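Local coordinates for DUF4439 domain-containing protein (Mycobacterium tuberculosis, PDB 2IB0), which is of unknown function but adopts a four-helix bundle and belongs to a family of the ferritin-like clan, at residues Ala25-Leu30 / Arg76-Pro81; Asp98-Ala103 / Arg146-Trp151; Thr36-Gly41 / Ala85-Pro90. One frame throughout, in Å; residues are numbered along the deposited sequence.

Interaction 1: residues Ala25-Leu30 / Arg76-Pro81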
ATOM      1  N   ALA A  25      15.099  12.370  -0.152  1.00 30.30           N
ATOM      2  CA  ALA A  25      14.018  11.494   0.219  1.00 28.96           C
ATOM      3  C   ALA A  25      14.503  10.046   0.326  1.00 27.92           C
ATOM      4  O   ALA A  25      14.043   9.315   1.161  1.00 25.88           O
ATOM      5  CB  ALA A  25      12.814  11.614  -0.791  1.00 28.52           C
ATOM      6  N   LEU A  26      15.363   9.602  -0.583  1.00 27.95           N
ATOM      7  CA  LEU A  26      15.708   8.189  -0.602  1.00 28.34           C
ATOM      8  C   LEU A  26      16.703   7.840   0.518  1.00 30.05           C
ATOM      9  O   LEU A  26      16.667   6.706   1.058  1.00 28.64           O
ATOM     10  CB  LEU A  26      16.249   7.800  -1.988  1.00 29.06           C
ATOM     11  CG  LEU A  26      16.604   6.324  -2.230  1.00 29.77           C
ATOM     12  CD1 LEU A  26      15.414   5.407  -2.168  1.00 26.83           C
ATOM     13  CD2 LEU A  26      17.426   6.102  -3.506  1.00 27.66           C
ATOM     14  N   CYS A  27      17.592   8.798   0.841  1.00 30.92           N
ATOM     15  CA  CYS A  27      18.444   8.695   2.018  1.00 32.39           C
ATOM     16  C   CYS A  27      17.619   8.607   3.292  1.00 31.42           C
ATOM     17  O   CYS A  27      17.886   7.763   4.118  1.00 30.72           O
ATOM     18  CB  CYS A  27      19.487   9.844   2.105  1.00 33.32           C
ATOM     19  SG  CYS A  27      20.814   9.705   0.865  1.00 39.21           S
ATOM     20  N   ASP A  28      16.600   9.459   3.449  1.00 32.90           N
ATOM     21  CA  ASP A  28      15.703   9.354   4.623  1.00 33.64           C
ATOM     22  C   ASP A  28      15.045   7.980   4.708  1.00 33.71           C
ATOM     23  O   ASP A  28      14.886   7.447   5.794  1.00 35.20           O
ATOM     24  CB  ASP A  28      14.568  10.360   4.568  1.00 34.53           C
ATOM     25  CG  ASP A  28      15.021  11.775   4.793  1.00 38.04           C
ATOM     26  OD1 ASP A  28      16.083  11.988   5.410  1.00 39.06           O
ATOM     27  OD2 ASP A  28      14.306  12.682   4.310  1.00 40.42           O
ATOM     28  N   ALA A  29      14.713   7.398   3.566  1.00 31.85           N
ATOM     29  CA  ALA A  29      13.898   6.193   3.555  1.00 32.28           C
ATOM     30  C   ALA A  29      14.808   5.055   3.926  1.00 32.60           C
ATOM     31  O   ALA A  29      14.406   4.158   4.647  1.00 32.68           O
ATOM     32  CB  ALA A  29      13.305   5.968   2.177  1.00 31.01           C
ATOM     33  N   LEU A  30      16.056   5.135   3.461  1.00 32.74           N
ATOM     34  CA  LEU A  30      17.088   4.153   3.817  1.00 33.32           C
ATOM     35  C   LEU A  30      17.380   4.146   5.327  1.00 33.22           C
ATOM     36  O   LEU A  30      17.560   3.079   5.926  1.00 32.36           O
ATOM     37  CB  LEU A  30      18.392   4.401   3.045  1.00 32.48           C
ATOM     38  CG  LEU A  30      19.519   3.475   3.489  1.00 32.49           C
ATOM     39  CD1 LEU A  30      19.100   2.011   3.438  1.00 29.31           C
ATOM     40  CD2 LEU A  30      20.874   3.739   2.716  1.00 33.33           C
ATOM     41  N   ARG A  76      23.366   6.599  -8.324  1.00 39.48           N
ATOM     42  CA  ARG A  76      23.204   8.045  -8.330  1.00 40.59           C
ATOM     43  C   ARG A  76      24.490   8.835  -7.987  1.00 42.21           C
ATOM     44  O   ARG A  76      24.492  10.070  -8.084  1.00 42.43           O
ATOM     45  CB  ARG A  76      22.117   8.452  -7.337  1.00 40.43           C
ATOM     46  CG  ARG A  76      20.734   7.917  -7.654  1.00 37.87           C
ATOM     47  CD  ARG A  76      19.748   8.455  -6.653  1.00 34.92           C
ATOM     48  NE  ARG A  76      18.360   8.079  -6.952  1.00 32.16           N
ATOM     49  CZ  ARG A  76      17.313   8.668  -6.395  1.00 31.00           C
ATOM     50  NH1 ARG A  76      17.494   9.662  -5.519  1.00 30.94           N
ATOM     51  NH2 ARG A  76      16.088   8.247  -6.674  1.00 29.37           N
ATOM     52  N   GLY A  77      25.552   8.142  -7.567  1.00 43.48           N
ATOM     53  CA  GLY A  77      26.774   8.805  -7.095  1.00 45.07           C
ATOM     54  C   GLY A  77      26.677   9.247  -5.649  1.00 46.92           C
ATOM     55  O   GLY A  77      27.395  10.156  -5.203  1.00 47.06           O
ATOM     56  N   VAL A  78      25.807   8.592  -4.892  1.00 47.69           N
ATOM     57  CA  VAL A  78      25.638   8.909  -3.485  1.00 49.60           C
ATOM     58  C   VAL A  78      26.115   7.720  -2.649  1.00 51.49           C
ATOM     59  O   VAL A  78      25.688   6.582  -2.876  1.00 52.49           O
ATOM     60  CB  VAL A  78      24.139   9.248  -3.137  1.00 49.49           C
ATOM     61  CG1 VAL A  78      23.956   9.494  -1.652  1.00 47.98           C
ATOM     62  CG2 VAL A  78      23.631  10.451  -3.955  1.00 48.78           C
ATOM     63  N   THR A  79      26.992   7.974  -1.688  1.00 52.81           N
ATOM     64  CA  THR A  79      27.379   6.920  -0.753  1.00 55.11           C
ATOM     65  C   THR A  79      26.284   6.832   0.302  1.00 56.31           C
ATOM     66  O   THR A  79      25.962   7.830   0.961  1.00 57.36           O
ATOM     67  CB  THR A  79      28.735   7.205  -0.053  1.00 55.42           C
ATOM     68  OG1 THR A  79      28.654   8.470   0.614  1.00 56.84           O
ATOM     69  CG2 THR A  79      29.927   7.211  -1.062  1.00 54.92           C
ATOM     70  N   ALA A  80      25.693   5.646   0.432  1.00 56.89           N
ATOM     71  CA  ALA A  80      24.574   5.407   1.347  1.00 56.95           C
ATOM     72  C   ALA A  80      24.869   5.778   2.817  1.00 57.38           C
ATOM     73  O   ALA A  80      25.986   5.530   3.315  1.00 56.52           O
ATOM     74  CB  ALA A  80      24.138   3.950   1.237  1.00 56.57           C
ATOM     75  N   PRO A  81      23.876   6.401   3.508  1.00 57.96           N
ATOM     76  CA  PRO A  81      23.894   6.358   4.975  1.00 58.47           C
ATOM     77  C   PRO A  81      24.023   4.904   5.460  1.00 58.51           C
ATOM     78  O   PRO A  81      23.298   4.013   4.980  1.00 58.11           O
ATOM     79  CB  PRO A  81      22.517   6.944   5.381  1.00 58.67           C
ATOM     80  CG  PRO A  81      21.693   7.004   4.114  1.00 58.48           C
ATOM     81  CD  PRO A  81      22.725   7.181   3.010  1.00 58.40           C
TER

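Interaction 2: residues Asp98-Ala103 / Arg146-Trp151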
ATOM      1  N   ASP A  98       3.488  -4.969  23.397  1.00 45.33           N
ATOM      2  CA  ASP A  98       4.091  -3.722  22.963  1.00 44.72           C
ATOM      3  C   ASP A  98       4.764  -3.892  21.612  1.00 43.82           C
ATOM      4  O   ASP A  98       4.883  -2.932  20.866  1.00 43.61           O
ATOM      5  CB  ASP A  98       5.128  -3.249  23.936  1.00 43.91           C
ATOM      6  CG  ASP A  98       4.555  -2.898  25.260  1.00 44.66           C
ATOM      7  OD1 ASP A  98       3.394  -2.451  25.303  1.00 46.66           O
ATOM      8  OD2 ASP A  98       5.282  -3.059  26.257  1.00 43.74           O
ATOM      9  N   ALA A  99       5.209  -5.104  21.327  1.00 44.09           N
ATOM     10  CA  ALA A  99       6.048  -5.372  20.148  1.00 43.69           C
ATOM     11  C   ALA A  99       5.275  -5.306  18.818  1.00 42.78           C
ATOM     12  O   ALA A  99       5.814  -4.801  17.821  1.00 43.91           O
ATOM     13  CB  ALA A  99       6.732  -6.719  20.279  1.00 44.16           C
ATOM     14  N   ALA A 100       4.078  -5.879  18.803  1.00 39.03           N
ATOM     15  CA  ALA A 100       3.095  -5.674  17.714  1.00 38.02           C
ATOM     16  C   ALA A 100       2.736  -4.169  17.455  1.00 36.84           C
ATOM     17  O   ALA A 100       2.702  -3.732  16.313  1.00 34.44           O
ATOM     18  CB  ALA A 100       1.860  -6.505  17.973  1.00 35.22           C
ATOM     19  N   ARG A 101       2.510  -3.382  18.511  1.00 35.99           N
ATOM     20  CA  ARG A 101       2.334  -1.953  18.341  1.00 37.75           C
ATOM     21  C   ARG A 101       3.584  -1.289  17.757  1.00 37.22           C
ATOM     22  O   ARG A 101       3.492  -0.365  16.952  1.00 36.59           O
ATOM     23  CB  ARG A 101       1.985  -1.288  19.679  1.00 37.46           C
ATOM     24  CG  ARG A 101       0.522  -1.471  20.088  1.00 41.57           C
ATOM     25  CD  ARG A 101       0.139  -0.591  21.348  1.00 41.90           C
ATOM     26  NE  ARG A 101       0.671  -1.116  22.638  1.00 47.90           N
ATOM     27  CZ  ARG A 101       0.151  -2.168  23.296  1.00 48.80           C
ATOM     28  NH1 ARG A 101      -0.875  -2.851  22.765  1.00 48.34           N
ATOM     29  NH2 ARG A 101       0.672  -2.570  24.458  1.00 46.97           N
ATOM     30  N   LEU A 102       4.752  -1.733  18.199  1.00 35.37           N
ATOM     31  CA  LEU A 102       6.007  -1.195  17.685  1.00 35.46           C
ATOM     32  C   LEU A 102       6.089  -1.496  16.199  1.00 32.93           C
ATOM     33  O   LEU A 102       6.495  -0.645  15.431  1.00 32.98           O
ATOM     34  CB  LEU A 102       7.222  -1.840  18.409  1.00 34.82           C
ATOM     35  CG  LEU A 102       8.642  -1.494  17.931  1.00 36.00           C
ATOM     36  CD1 LEU A 102       8.875   0.007  17.945  1.00 38.51           C
ATOM     37  CD2 LEU A 102       9.677  -2.225  18.811  1.00 36.75           C
ATOM     38  N   ALA A 103       5.794  -2.733  15.839  1.00 32.29           N
ATOM     39  CA  ALA A 103       5.830  -3.159  14.430  1.00 33.72           C
ATOM     40  C   ALA A 103       4.890  -2.294  13.575  1.00 33.64           C
ATOM     41  O   ALA A 103       5.252  -1.860  12.498  1.00 33.40           O
ATOM     42  CB  ALA A 103       5.446  -4.626  14.293  1.00 32.57           C
ATOM     43  N   ARG A 146      -3.913  -6.756  12.581  1.00 34.88           N
ATOM     44  CA  ARG A 146      -4.715  -7.951  12.656  1.00 35.74           C
ATOM     45  C   ARG A 146      -4.227  -8.834  13.825  1.00 33.70           C
ATOM     46  O   ARG A 146      -5.038  -9.417  14.534  1.00 31.63           O
ATOM     47  CB  ARG A 146      -4.635  -8.709  11.332  1.00 36.60           C
ATOM     48  CG  ARG A 146      -5.612  -9.822  11.172  1.00 43.36           C
ATOM     49  CD  ARG A 146      -5.681 -10.187   9.664  1.00 52.18           C
ATOM     50  NE  ARG A 146      -6.361  -9.138   8.882  1.00 58.84           N
ATOM     51  CZ  ARG A 146      -5.966  -8.664   7.687  1.00 59.93           C
ATOM     52  NH1 ARG A 146      -4.870  -9.109   7.088  1.00 59.46           N
ATOM     53  NH2 ARG A 146      -6.678  -7.712   7.099  1.00 62.92           N
ATOM     54  N   VAL A 147      -2.909  -8.915  14.029  1.00 33.53           N
ATOM     55  CA  VAL A 147      -2.375  -9.541  15.237  1.00 31.62           C
ATOM     56  C   VAL A 147      -2.885  -8.857  16.527  1.00 33.04           C
ATOM     57  O   VAL A 147      -3.434  -9.525  17.420  1.00 33.71           O
ATOM     58  CB  VAL A 147      -0.806  -9.635  15.180  1.00 33.31           C
ATOM     59  CG1 VAL A 147      -0.244 -10.172  16.509  1.00 27.29           C
ATOM     60  CG2 VAL A 147      -0.390 -10.563  14.029  1.00 33.02           C
ATOM     61  N   LEU A 148      -2.720  -7.534  16.658  1.00 32.05           N
ATOM     62  CA  LEU A 148      -3.233  -6.811  17.851  1.00 32.41           C
ATOM     63  C   LEU A 148      -4.707  -7.072  18.100  1.00 31.66           C
ATOM     64  O   LEU A 148      -5.093  -7.318  19.222  1.00 32.24           O
ATOM     65  CB  LEU A 148      -3.043  -5.297  17.700  1.00 31.83           C
ATOM     66  CG  LEU A 148      -1.607  -4.824  17.906  1.00 35.95           C
ATOM     67  CD1 LEU A 148      -1.479  -3.335  17.540  1.00 34.02           C
ATOM     68  CD2 LEU A 148      -1.212  -5.080  19.365  1.00 37.51           C
ATOM     69  N   GLY A 149      -5.535  -6.938  17.045  1.00 32.04           N
ATOM     70  CA  GLY A 149      -7.000  -7.129  17.113  1.00 31.66           C
ATOM     71  C   GLY A 149      -7.462  -8.504  17.575  1.00 31.71           C
ATOM     72  O   GLY A 149      -8.572  -8.650  18.063  1.00 33.69           O
ATOM     73  N   ALA A 150      -6.630  -9.525  17.365  1.00 31.62           N
ATOM     74  CA  ALA A 150      -6.830 -10.877  17.884  1.00 31.49           C
ATOM     75  C   ALA A 150      -6.300 -11.081  19.327  1.00 30.33           C
ATOM     76  O   ALA A 150      -6.528 -12.149  19.940  1.00 29.73           O
ATOM     77  CB  ALA A 150      -6.161 -11.906  16.931  1.00 31.53           C
ATOM     78  N   TRP A 151      -5.595 -10.097  19.875  1.00 28.15           N
ATOM     79  CA  TRP A 151      -5.211 -10.207  21.259  1.00 28.21           C
ATOM     80  C   TRP A 151      -6.145  -9.402  22.148  1.00 29.89           C
ATOM     81  O   TRP A 151      -6.765  -8.463  21.668  1.00 30.65           O
ATOM     82  CB  TRP A 151      -3.784  -9.730  21.485  1.00 27.82           C
ATOM     83  CG  TRP A 151      -2.758 -10.557  20.811  1.00 26.92           C
ATOM     84  CD1 TRP A 151      -2.892 -11.828  20.360  1.00 25.69           C
ATOM     85  CD2 TRP A 151      -1.381 -10.179  20.603  1.00 26.78           C
ATOM     86  NE1 TRP A 151      -1.697 -12.251  19.816  1.00 28.70           N
ATOM     87  CE2 TRP A 151      -0.755 -11.251  19.936  1.00 27.13           C
ATOM     88  CE3 TRP A 151      -0.642  -9.018  20.878  1.00 29.11           C
ATOM     89  CZ2 TRP A 151       0.597 -11.229  19.581  1.00 30.20           C
ATOM     90  CZ3 TRP A 151       0.756  -8.981  20.503  1.00 29.59           C
ATOM     91  CH2 TRP A 151       1.334 -10.082  19.860  1.00 27.60           C
TER

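Interaction 3: residues Thr36-Gly41 / Ala85-Pro90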
ATOM      1  N   THR A  36      14.188   0.297  11.183  1.00 33.03           N
ATOM      2  CA  THR A  36      13.146  -0.724  11.222  1.00 32.81           C
ATOM      3  C   THR A  36      13.680  -2.123  11.413  1.00 33.14           C
ATOM      4  O   THR A  36      13.115  -2.889  12.193  1.00 32.43           O
ATOM      5  CB  THR A  36      12.298  -0.718   9.945  1.00 33.20           C
ATOM      6  OG1 THR A  36      11.578   0.495   9.929  1.00 32.73           O
ATOM      7  CG2 THR A  36      11.313  -1.820   9.977  1.00 30.94           C
ATOM      8  N   ILE A  37      14.751  -2.452  10.686  1.00 32.61           N
ATOM      9  CA  ILE A  37      15.422  -3.732  10.803  1.00 32.69           C
ATOM     10  C   ILE A  37      15.948  -3.905  12.243  1.00 33.50           C
ATOM     11  O   ILE A  37      15.770  -4.965  12.844  1.00 34.00           O
ATOM     12  CB  ILE A  37      16.604  -3.857   9.768  1.00 32.67           C
ATOM     13  CG1 ILE A  37      16.054  -3.937   8.344  1.00 31.70           C
ATOM     14  CG2 ILE A  37      17.664  -4.959  10.175  1.00 29.63           C
ATOM     15  CD1 ILE A  37      17.027  -3.350   7.325  1.00 31.90           C
ATOM     16  N   TYR A  38      16.541  -2.855  12.798  1.00 33.26           N
ATOM     17  CA  TYR A  38      16.951  -2.873  14.206  1.00 33.37           C
ATOM     18  C   TYR A  38      15.736  -3.115  15.124  1.00 33.93           C
ATOM     19  O   TYR A  38      15.809  -3.904  16.074  1.00 33.80           O
ATOM     20  CB  TYR A  38      17.667  -1.562  14.542  1.00 33.05           C
ATOM     21  CG  TYR A  38      17.922  -1.264  15.989  1.00 33.25           C
ATOM     22  CD1 TYR A  38      19.066  -1.763  16.621  1.00 30.19           C
ATOM     23  CD2 TYR A  38      17.073  -0.421  16.728  1.00 32.66           C
ATOM     24  CE1 TYR A  38      19.350  -1.470  17.964  1.00 35.61           C
ATOM     25  CE2 TYR A  38      17.376  -0.112  18.098  1.00 32.90           C
ATOM     26  CZ  TYR A  38      18.498  -0.649  18.692  1.00 34.23           C
ATOM     27  OH  TYR A  38      18.861  -0.354  19.998  1.00 32.83           O
ATOM     28  N   GLY A  39      14.611  -2.466  14.830  1.00 33.15           N
ATOM     29  CA  GLY A  39      13.462  -2.562  15.709  1.00 32.69           C
ATOM     30  C   GLY A  39      12.841  -3.941  15.685  1.00 32.07           C
ATOM     31  O   GLY A  39      12.263  -4.396  16.669  1.00 31.01           O
ATOM     32  N   TYR A  40      12.903  -4.602  14.534  1.00 31.66           N
ATOM     33  CA  TYR A  40      12.312  -5.932  14.442  1.00 31.04           C
ATOM     34  C   TYR A  40      13.114  -6.982  15.216  1.00 31.02           C
ATOM     35  O   TYR A  40      12.571  -8.012  15.554  1.00 31.61           O
ATOM     36  CB  TYR A  40      12.124  -6.370  13.001  1.00 31.21           C
ATOM     37  CG  TYR A  40      10.769  -6.083  12.395  1.00 31.38           C
ATOM     38  CD1 TYR A  40      10.629  -5.168  11.361  1.00 31.69           C
ATOM     39  CD2 TYR A  40       9.612  -6.728  12.876  1.00 32.21           C
ATOM     40  CE1 TYR A  40       9.342  -4.904  10.786  1.00 31.02           C
ATOM     41  CE2 TYR A  40       8.365  -6.466  12.341  1.00 33.28           C
ATOM     42  CZ  TYR A  40       8.228  -5.541  11.287  1.00 30.96           C
ATOM     43  OH  TYR A  40       6.977  -5.312  10.721  1.00 30.34           O
ATOM     44  N   GLY A  41      14.403  -6.721  15.470  1.00 29.91           N
ATOM     45  CA  GLY A  41      15.151  -7.523  16.424  1.00 29.69           C
ATOM     46  C   GLY A  41      14.444  -7.521  17.778  1.00 29.79           C
ATOM     47  O   GLY A  41      14.380  -8.547  18.446  1.00 28.47           O
ATOM     48  N   ALA A  85      24.771   2.345  15.370  1.00 57.75           N
ATOM     49  CA  ALA A  85      24.981   1.212  16.315  1.00 57.29           C
ATOM     50  C   ALA A  85      23.706   0.826  17.097  1.00 56.87           C
ATOM     51  O   ALA A  85      23.278  -0.342  17.093  1.00 57.21           O
ATOM     52  CB  ALA A  85      26.128   1.545  17.270  1.00 57.05           C
ATOM     53  N   GLY A  86      23.114   1.822  17.762  1.00 56.33           N
ATOM     54  CA  GLY A  86      21.751   1.739  18.292  1.00 54.99           C
ATOM     55  C   GLY A  86      20.849   2.857  17.771  1.00 54.18           C
ATOM     56  O   GLY A  86      21.300   3.816  17.120  1.00 53.84           O
ATOM     57  N   TYR A  87      19.549   2.704  18.021  1.00 53.65           N
ATOM     58  CA  TYR A  87      18.539   3.719  17.704  1.00 52.20           C
ATOM     59  C   TYR A  87      17.784   3.946  18.987  1.00 51.93           C
ATOM     60  O   TYR A  87      17.865   3.153  19.915  1.00 52.32           O
ATOM     61  CB  TYR A  87      17.592   3.281  16.581  1.00 50.80           C
ATOM     62  CG  TYR A  87      18.286   3.263  15.232  1.00 50.53           C
ATOM     63  CD1 TYR A  87      18.270   4.385  14.389  1.00 49.19           C
ATOM     64  CD2 TYR A  87      19.003   2.134  14.808  1.00 49.68           C
ATOM     65  CE1 TYR A  87      18.956   4.371  13.168  1.00 45.84           C
ATOM     66  CE2 TYR A  87      19.653   2.108  13.579  1.00 45.33           C
ATOM     67  CZ  TYR A  87      19.637   3.226  12.778  1.00 45.59           C
ATOM     68  OH  TYR A  87      20.328   3.190  11.596  1.00 45.32           O
ATOM     69  N   GLN A  88      17.113   5.076  19.059  1.00 51.11           N
ATOM     70  CA  GLN A  88      16.080   5.271  20.022  1.00 50.04           C
ATOM     71  C   GLN A  88      14.828   4.719  19.280  1.00 49.35           C
ATOM     72  O   GLN A  88      14.465   5.234  18.220  1.00 48.93           O
ATOM     73  CB  GLN A  88      16.006   6.766  20.300  1.00 50.27           C
ATOM     74  CG  GLN A  88      14.829   7.230  21.084  1.00 52.80           C
ATOM     75  CD  GLN A  88      14.848   6.728  22.494  1.00 55.87           C
ATOM     76  OE1 GLN A  88      13.824   6.294  23.004  1.00 59.14           O
ATOM     77  NE2 GLN A  88      16.015   6.776  23.144  1.00 55.47           N
ATOM     78  N   LEU A  89      14.226   3.640  19.792  1.00 47.52           N
ATOM     79  CA  LEU A  89      12.960   3.126  19.259  1.00 46.24           C
ATOM     80  C   LEU A  89      11.859   4.209  19.303  1.00 45.88           C
ATOM     81  O   LEU A  89      11.844   5.063  20.218  1.00 45.86           O
ATOM     82  CB  LEU A  89      12.476   1.878  20.030  1.00 45.12           C
ATOM     83  CG  LEU A  89      13.257   0.563  20.034  1.00 44.36           C
ATOM     84  CD1 LEU A  89      12.531  -0.484  20.893  1.00 41.40           C
ATOM     85  CD2 LEU A  89      13.491   0.068  18.647  1.00 42.45           C
ATOM     86  N   PRO A  90      10.907   4.143  18.350  1.00 45.41           N
ATOM     87  CA  PRO A  90       9.780   5.094  18.318  1.00 44.75           C
ATOM     88  C   PRO A  90       8.848   5.045  19.554  1.00 44.53           C
ATOM     89  O   PRO A  90       8.102   6.006  19.824  1.00 43.66           O
ATOM     90  CB  PRO A  90       9.046   4.740  17.020  1.00 45.40           C
ATOM     91  CG  PRO A  90       9.497   3.388  16.619  1.00 45.33           C
ATOM     92  CD  PRO A  90      10.855   3.165  17.246  1.00 45.61           C
TER

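Interaction 1: residues Ala25-Leu30 / Arg76-Pro81
Cys27 and Pro81 mark the closest backbone approach, with their CA atoms 6.6 Å apart, where one turn of helix 18-46 is passed by the irregular chain that follows helix 52-75. That helix ends in a Schellman motif, Gly77 taking positive phi (82°), and the chain then runs on in extended conformation through Val78 and Thr79 to Pro81. No hydrogen bond joins the two segments; the contact is made by side chains.

Leu26 meets Arg76 through CD2, which sits over the centre of one guanidinium face, 3.9 Å from Arg76 CZ. The arginine chain is extended from CG to NE, which carries the flat group across to the leucine. The guanidinium nitrogens are held in turn, NH2 by salt bridges to Asp22 and Asp126 and NH1 by a hydrogen bond to Asn23. Further along, Cys27 SG touches both the CG1 methyl of Val78 and Pro81 CD, 3.8 Å from the latter. Leu30, with CG anti to its backbone N (chi1 175°), sends CD2 to Ala80 CB and to Pro81 CG, each 3.6 Å away. The same methyl lies against Pro81 O, a carbonyl buried here without a polar partner.

Leu26 and Leu30 also pack on Val69 and Leu73 of helix 52-75. The contact lays the start of the long crossover connection of a ferritin-like four-helix bundle along its first helix.

Interaction 2: residues Asp98-Ala103 / Arg146-Trp151
Ala100 and Leu148 bring helices 96-120 and 124-150 together, their CA atoms 6.4 Å apart where the short segments run nearly antiparallel, at 152°. The axes of these segments approach to 9.6 Å. Asp98, in the first turn of its helix, faces away from the partner helix and pairs with Arg101. Its OD2 accepts a hydrogen bond from the backbone N of Ser94 and a weak one from that of Ser95, while OD1 takes the salt bridge from Arg101 NH2 at 2.9 Å. That bond is bent, 139° at the hydrogen, and reaches OD1 on its anti side with the carboxylate oxygen tilted from the guanidinium plane.

The CB of Ala100 points toward residues 146-151 and is shared by two larger side chains. Leu148 CD2 comes to 3.7 Å from Ala100 CB, and Trp151 CZ3 approaches the same methyl obliquely at 3.7 Å. The indole of Trp151 folds back so that Val147 CG1 lies over one face of the ring, near the rim. Helices 96-120 and 124-150 are consecutive antiparallel members of the four-helix bundle, and they meet here near the start of one and the end of the other.

Arg101 follows on the more exposed flank. Its aliphatic part does most of the packing, CG lying 3.7 Å from Leu148 CD1, and the two side chains cross at about a right angle. A bend at chi3 (-75°) turns the guanidinium back toward Asp98; the leucine packs mainly on CG, with its CD2 also coming obliquely near the guanidinium. Leu102 packs on Val43 of helix 18-46, and Ala103 on Tyr40 of that helix and on Trp144 of helix 124-150.

Interaction 3: residues Thr36-Gly41 / Ala85-Pro90
Tyr38 carries most of this contact, its phenol ring reaching out from helix 18-46 to lie against the irregular chain around Tyr87. The backbone N of Tyr87 sits over one face of the Tyr38 ring, 3.6 Å from CE2, although no hydrogen bond joins the segments. The same side of the contact takes in Tyr87 CB, which lies 3.7 Å from Tyr38 CE2. The two aromatic rings meet obliquely, with centroids 5.4 Å apart and planes at 55°, and Tyr87 CD2 comes to 3.7 Å from Tyr38 CD2. Near the phenol end, Gly86 CA passes 4.0 Å from Tyr38 OH.

Leu89 closes the contact from the other end of the loop segment. Its CD2 methyl touches both Tyr38 CE2 and Gly39 CA, at 3.9 Å from the latter, and thus rests directly on the helix backbone at Gly39.

CG of Tyr38 is anti to the backbone N (chi1 168°), which sends the ring outward from the helix to the loop. Tyr87 rests on His34 and Ala35, one turn earlier on helix 18-46, and its hydroxyl is hydrogen-bonded to the backbone N of Ala84. On the inward face of the same helical turn, Tyr40 bonds Glu107 through its hydroxyl. Pro90 leads the loop onto Leu102 and Arg105 of helix 96-120. This is the later part of the link between the second and third helices of the ferritin-like bundle, held on the outer side of helix 18-46 by a pair of tyrosines before Pro90 delivers it to helix 96-120.

How the interactions relate
Interactions 1 and 3 both lay the connection between helices 52-75 and 96-120 on helix 18-46, with centres about 19 Å apart, whereas interaction 2 pairs helices 96-120 and 124-150. Interaction 1 is partly buried; interactions 2 and 3 lie at the surface. The chemistry differs: aliphatic groups and a guanidinium face in 1, alanine against leucine and tryptophan beside a salt bridge in 2, a tyrosine pair in 3. Interactions 1 and 2 lie on opposite sides of the chain's centre and do not touch. Interactions 2 and 3 do meet, Leu102 CD1 lying 3.7 Å from Pro90 CG, which joins the end of the connection to the third helix.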